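Local coordinates for protein putative Glycerophosphoryl diester phosphodiesterase (Silicibacter pomeroyi, PDB 3L12) that is a putative member of the glycerophosphoryl diester phosphodiesterase family, with a TIM-barrel type of fold and a bound magnesium ion, at residues R24-E36 / Y111-I124. Residues are numbered along the deposited sequence; the frame is centred on the assembly and turned at random.
Sequences RGARGVMPENTLE and YGRRFPDQAFLTGI
R27 and E32 meet Y111 and F115 in a partly buried contact beside the metal site, where the loop after strand 19-23 is covered by the short, weakly bonded helix 110-114 and the loop that follows it. The hub is the phenol oxygen of Y111, suited to its place because one hydroxyl can donate and accept at once. It gives its proton to OE1 of E32, which lies at the ring edge, over a very short 2.5 Å from Y111 OH, and it accepts NH1 of R27 at 2.9 Å from that same OH, in the guanidinium plane. Arginine suits its site by joining a long apolar stem to a flat donor head: with CG anti to the backbone N (chi1 173°) the chain runs over F115, CG making a CH-pi contact 3.8 Å from the ring centroid, then bends at chi3 to bring NH1 to the phenol. F115 CZ lies over one guanidinium face, the planes 32° apart. R27 NH2 makes a salt bridge to D296, which probably eases the closeness of R114.

In a TIM barrel, the loops at the C-terminal ends of the parallel strands surround the active site; here E50, D52 and E149 bind magnesium, and N33 bonds to D52.

Q118 suits the middle because its amide can serve a turn of main chain: fully extended, it sends NE2 onto a lone pair of R27 O (2.8 Å, 171° at the hydrogen), while a water joins NE2 to E32 N and OE1. Next to it, A119 N bonds to V29 O. On the dimer face, V29 packs on V29 of the second subunit and D117 salt-bridges its R300. Farther along, the contact becomes mostly apolar: L121 CD1 touches the selenomethionine methyl CE of M30 and P31 CG, while I124 packs on T34 CG2 and carries the E36 carboxylate.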
loop_
_atom_site.group_PDB
_atom_site.type_symbol
_atom_site.label_atom_id
_atom_site.label_comp_id
_atom_site.label_asym_id
_atom_site.label_seq_id
_atom_site.Cartn_x
_atom_site.Cartn_y
_atom_site.Cartn_z
ATOM N N ARG A 24 10.891 2.789 7.302
ATOM C CA ARG A 24 10.448 1.529 7.935
ATOM C C ARG A 24 9.639 0.702 6.946
ATOM O O ARG A 24 8.808 -0.038 7.311
ATOM C CB ARG A 24 9.649 1.798 9.227
ATOM C CG ARG A 24 10.372 2.778 10.116
ATOM C CD ARG A 24 9.649 3.054 11.406
ATOM N NE ARG A 24 10.400 4.079 12.098
ATOM C CZ ARG A 24 10.011 4.708 13.220
ATOM N NH1 ARG A 24 8.858 4.408 13.839
ATOM N NH2 ARG A 24 10.774 5.692 13.699
ATOM N N GLY A 25 9.961 0.837 5.662
ATOM C CA GLY A 25 9.143 0.268 4.615
ATOM C C GLY A 25 8.253 1.383 4.098
ATOM O O GLY A 25 8.687 2.266 3.332
ATOM N N ALA A 26 6.979 1.392 4.498
ATOM C CA ALA A 26 6.014 2.427 4.096
ATOM C C ALA A 26 5.025 2.562 5.251
ATOM O O ALA A 26 3.906 2.110 5.162
ATOM C CB ALA A 26 5.292 2.066 2.862
ATOM N N ARG A 27 5.491 3.147 6.347
ATOM C CA ARG A 27 4.701 3.257 7.554
ATOM C C ARG A 27 3.337 3.922 7.346
ATOM O O ARG A 27 2.382 3.651 8.059
ATOM C CB ARG A 27 5.526 3.995 8.614
ATOM C CG ARG A 27 4.781 4.362 9.915
ATOM C CD ARG A 27 5.688 4.877 11.015
ATOM N NE ARG A 27 6.390 6.120 10.646
ATOM C CZ ARG A 27 6.945 6.966 11.471
ATOM N NH1 ARG A 27 6.927 6.773 12.794
ATOM N NH2 ARG A 27 7.485 8.081 10.996
ATOM N N GLY A 28 3.201 4.848 6.407
ATOM C CA GLY A 28 1.855 5.385 6.132
ATOM C C GLY A 28 0.845 4.438 5.512
ATOM O O GLY A 28 -0.345 4.729 5.556
ATOM N N VAL A 29 1.293 3.308 4.932
ATOM C CA VAL A 29 0.491 2.351 4.196
ATOM C C VAL A 29 0.358 0.940 4.871
ATOM O O VAL A 29 -0.691 0.336 4.863
ATOM C CB VAL A 29 1.028 2.168 2.727
ATOM C CG1 VAL A 29 0.041 1.299 1.897
ATOM C CG2 VAL A 29 1.308 3.584 2.089
HETATM N N MSE A 30 1.460 0.452 5.426
HETATM C CA MSE A 30 1.585 -0.822 6.015
HETATM C C MSE A 30 2.277 -0.743 7.363
HETATM O O MSE A 30 3.023 0.148 7.599
HETATM C CB MSE A 30 2.433 -1.741 5.124
HETATM C CG MSE A 30 1.660 -2.120 3.875
HETATM SE SE MSE A 30 0.190 -3.332 4.015
HETATM C CE MSE A 30 1.226 -4.982 4.080
ATOM N N PRO A 31 1.948 -1.669 8.279
ATOM C CA PRO A 31 2.642 -1.703 9.581
ATOM C C PRO A 31 4.139 -1.579 9.400
ATOM O O PRO A 31 4.756 -2.307 8.591
ATOM C CB PRO A 31 2.234 -3.070 10.177
ATOM C CG PRO A 31 1.604 -3.756 9.118
ATOM C CD PRO A 31 0.994 -2.785 8.156
ATOM N N GLU A 32 4.714 -0.736 10.205
ATOM C CA GLU A 32 6.117 -0.419 10.049
ATOM C C GLU A 32 7.042 -1.565 10.391
ATOM O O GLU A 32 6.738 -2.399 11.212
ATOM C CB GLU A 32 6.447 0.755 10.946
ATOM C CG GLU A 32 6.405 0.427 12.477
ATOM C CD GLU A 32 6.531 1.657 13.313
ATOM O OE1 GLU A 32 5.520 2.416 13.359
ATOM O OE2 GLU A 32 7.599 1.864 13.893
ATOM N N ASN A 33 8.217 -1.573 9.777
ATOM C CA ASN A 33 9.242 -2.560 10.092
ATOM C C ASN A 33 8.751 -4.028 10.054
ATOM O O ASN A 33 9.195 -4.918 10.855
ATOM C CB ASN A 33 9.931 -2.180 11.402
ATOM C CG ASN A 33 10.925 -1.068 11.235
ATOM O OD1 ASN A 33 11.589 -0.977 10.196
ATOM N ND2 ASN A 33 11.113 -0.249 12.291
ATOM N N THR A 34 7.840 -4.304 9.109
ATOM C CA THR A 34 7.346 -5.649 8.910
ATOM C C THR A 34 7.753 -6.172 7.536
ATOM O O THR A 34 7.882 -5.427 6.564
ATOM C CB THR A 34 5.821 -5.764 9.028
ATOM O OG1 THR A 34 5.193 -4.965 8.018
ATOM C CG2 THR A 34 5.384 -5.252 10.473
ATOM N N LEU A 35 8.013 -7.454 7.454
ATOM C CA LEU A 35 8.328 -8.105 6.143
ATOM C C LEU A 35 7.209 -7.802 5.149
ATOM O O LEU A 35 7.447 -7.525 3.990
ATOM C CB LEU A 35 8.530 -9.571 6.305
ATOM C CG LEU A 35 9.667 -10.095 7.218
ATOM C CD1 LEU A 35 9.704 -11.713 7.173
ATOM C CD2 LEU A 35 11.000 -9.492 6.808
ATOM N N GLU A 36 5.966 -7.812 5.629
ATOM C CA GLU A 36 4.825 -7.484 4.770
ATOM C C GLU A 36 4.910 -6.070 4.194
ATOM O O GLU A 36 4.668 -5.847 2.982
ATOM C CB GLU A 36 3.502 -7.737 5.535
ATOM C CG GLU A 36 3.298 -9.211 6.027
ATOM C CD GLU A 36 4.138 -9.677 7.227
ATOM O OE1 GLU A 36 4.954 -8.934 7.793
ATOM O OE2 GLU A 36 4.010 -10.843 7.633
ATOM N N TYR A 111 -0.045 8.249 18.189
ATOM C CA TYR A 111 0.736 7.653 17.141
ATOM C C TYR A 111 -0.170 7.053 16.082
ATOM O O TYR A 111 0.085 7.269 14.875
ATOM C CB TYR A 111 1.641 6.590 17.699
ATOM C CG TYR A 111 2.740 6.130 16.773
ATOM C CD1 TYR A 111 3.967 6.750 16.766
ATOM C CD2 TYR A 111 2.592 4.977 16.018
ATOM C CE1 TYR A 111 5.020 6.265 15.957
ATOM C CE2 TYR A 111 3.616 4.493 15.214
ATOM C CZ TYR A 111 4.834 5.151 15.214
ATOM O OH TYR A 111 5.865 4.644 14.436
ATOM N N GLY A 112 -1.262 6.375 16.476
ATOM C CA GLY A 112 -2.205 5.810 15.531
ATOM C C GLY A 112 -2.853 6.861 14.640
ATOM O O GLY A 112 -3.072 6.642 13.424
ATOM N N ARG A 113 -3.188 8.006 15.239
ATOM C CA ARG A 113 -3.776 9.104 14.491
ATOM C C ARG A 113 -2.834 9.692 13.458
ATOM O O ARG A 113 -3.313 10.347 12.506
ATOM C CB ARG A 113 -4.338 10.204 15.399
ATOM C CG ARG A 113 -5.649 9.794 16.062
ATOM C CD ARG A 113 -6.316 11.012 16.799
ATOM N NE ARG A 113 -5.449 11.575 17.827
ATOM C CZ ARG A 113 -5.346 11.125 19.072
ATOM N NH1 ARG A 113 -6.098 10.100 19.488
ATOM N NH2 ARG A 113 -4.514 11.706 19.920
ATOM N N ARG A 114 -1.526 9.527 13.660
ATOM C CA ARG A 114 -0.558 10.021 12.680
ATOM C C ARG A 114 -0.708 9.247 11.370
ATOM O O ARG A 114 -0.522 9.845 10.289
ATOM C CB ARG A 114 0.868 9.870 13.157
ATOM C CG ARG A 114 1.256 10.742 14.276
ATOM C CD ARG A 114 2.598 10.394 14.759
ATOM N NE ARG A 114 3.679 10.598 13.803
ATOM C CZ ARG A 114 4.963 10.376 14.124
ATOM N NH1 ARG A 114 5.322 9.975 15.363
ATOM N NH2 ARG A 114 5.883 10.570 13.242
ATOM N N PHE A 115 -1.053 7.945 11.434
ATOM C CA PHE A 115 -1.093 7.049 10.277
ATOM C C PHE A 115 -2.459 6.324 10.222
ATOM O O PHE A 115 -2.555 5.078 10.350
ATOM C CB PHE A 115 0.059 6.045 10.332
ATOM C CG PHE A 115 1.386 6.705 10.562
ATOM C CD1 PHE A 115 1.954 7.467 9.530
ATOM C CD2 PHE A 115 2.022 6.691 11.794
ATOM C CE1 PHE A 115 3.129 8.109 9.730
ATOM C CE2 PHE A 115 3.248 7.362 11.955
ATOM C CZ PHE A 115 3.781 8.048 10.915
ATOM N N PRO A 116 -3.521 7.105 9.942
ATOM C CA PRO A 116 -4.891 6.581 10.005
ATOM C C PRO A 116 -5.295 5.652 8.852
ATOM O O PRO A 116 -6.311 4.941 8.928
ATOM C CB PRO A 116 -5.751 7.845 10.015
ATOM C CG PRO A 116 -4.913 8.869 9.245
ATOM C CD PRO A 116 -3.454 8.539 9.567
ATOM N N ASP A 117 -4.497 5.665 7.801
ATOM C CA ASP A 117 -4.791 4.918 6.613
ATOM C C ASP A 117 -3.975 3.644 6.451
ATOM O O ASP A 117 -4.166 2.861 5.506
ATOM C CB ASP A 117 -4.585 5.812 5.395
ATOM C CG ASP A 117 -5.583 6.955 5.304
ATOM O OD1 ASP A 117 -6.568 7.087 6.084
ATOM O OD2 ASP A 117 -5.297 7.740 4.364
ATOM N N GLN A 118 -3.169 3.329 7.451
ATOM C CA GLN A 118 -2.324 2.159 7.440
ATOM C C GLN A 118 -3.202 0.927 7.597
ATOM O O GLN A 118 -4.063 0.895 8.470
ATOM C CB GLN A 118 -1.329 2.253 8.606
ATOM C CG GLN A 118 -0.393 1.055 8.690
ATOM C CD GLN A 118 0.394 1.059 9.985
ATOM O OE1 GLN A 118 0.036 0.323 10.879
ATOM N NE2 GLN A 118 1.538 1.795 10.048
ATOM N N ALA A 119 -2.961 -0.082 6.779
ATOM C CA ALA A 119 -3.645 -1.347 6.882
ATOM C C ALA A 119 -3.492 -1.943 8.270
ATOM O O ALA A 119 -2.495 -1.722 8.938
ATOM C CB ALA A 119 -3.133 -2.332 5.841
ATOM N N PHE A 120 -4.498 -2.707 8.672
ATOM C CA PHE A 120 -4.512 -3.272 10.021
ATOM C C PHE A 120 -4.456 -4.761 9.897
ATOM O O PHE A 120 -5.475 -5.395 9.554
ATOM C CB PHE A 120 -5.757 -2.820 10.820
ATOM C CG PHE A 120 -5.674 -3.216 12.271
ATOM C CD1 PHE A 120 -5.062 -2.360 13.167
ATOM C CD2 PHE A 120 -6.182 -4.421 12.719
ATOM C CE1 PHE A 120 -4.936 -2.718 14.514
ATOM C CE2 PHE A 120 -6.063 -4.790 14.077
ATOM C CZ PHE A 120 -5.445 -3.915 14.961
ATOM N N LEU A 121 -3.271 -5.308 10.199
ATOM C CA LEU A 121 -2.973 -6.710 10.071
ATOM C C LEU A 121 -2.873 -7.359 11.459
ATOM O O LEU A 121 -2.468 -6.709 12.393
ATOM C CB LEU A 121 -1.637 -6.929 9.297
ATOM C CG LEU A 121 -1.491 -6.384 7.869
ATOM C CD1 LEU A 121 -0.087 -6.675 7.225
ATOM C CD2 LEU A 121 -2.646 -6.966 7.008
ATOM N N THR A 122 -3.145 -8.665 11.496
ATOM C CA THR A 122 -3.072 -9.471 12.725
ATOM C C THR A 122 -2.200 -10.698 12.427
ATOM O O THR A 122 -2.211 -11.243 11.291
ATOM C CB THR A 122 -4.482 -9.811 13.206
ATOM O OG1 THR A 122 -5.207 -8.612 13.553
ATOM C CG2 THR A 122 -4.435 -10.772 14.412
ATOM N N GLY A 123 -1.414 -11.070 13.423
ATOM C CA GLY A 123 -0.531 -12.223 13.334
ATOM C C GLY A 123 0.828 -11.905 12.770
ATOM O O GLY A 123 1.497 -12.783 12.228
ATOM N N ILE A 124 1.262 -10.655 12.922
ATOM C CA ILE A 124 2.532 -10.176 12.397
ATOM C C ILE A 124 3.523 -9.992 13.512
ATOM O O ILE A 124 3.291 -9.274 14.467
ATOM C CB ILE A 124 2.355 -8.827 11.631
ATOM C CG1 ILE A 124 1.170 -8.858 10.619
ATOM C CG2 ILE A 124 3.720 -8.352 11.002
ATOM C CD1 ILE A 124 1.237 -10.007 9.612
HETATM O O HOH W 1 -1.681 6.488 7.168
HETATM O O HOH W 2 -3.137 1.154 3.646
HETATM O O HOH W 3 3.360 1.129 12.195
#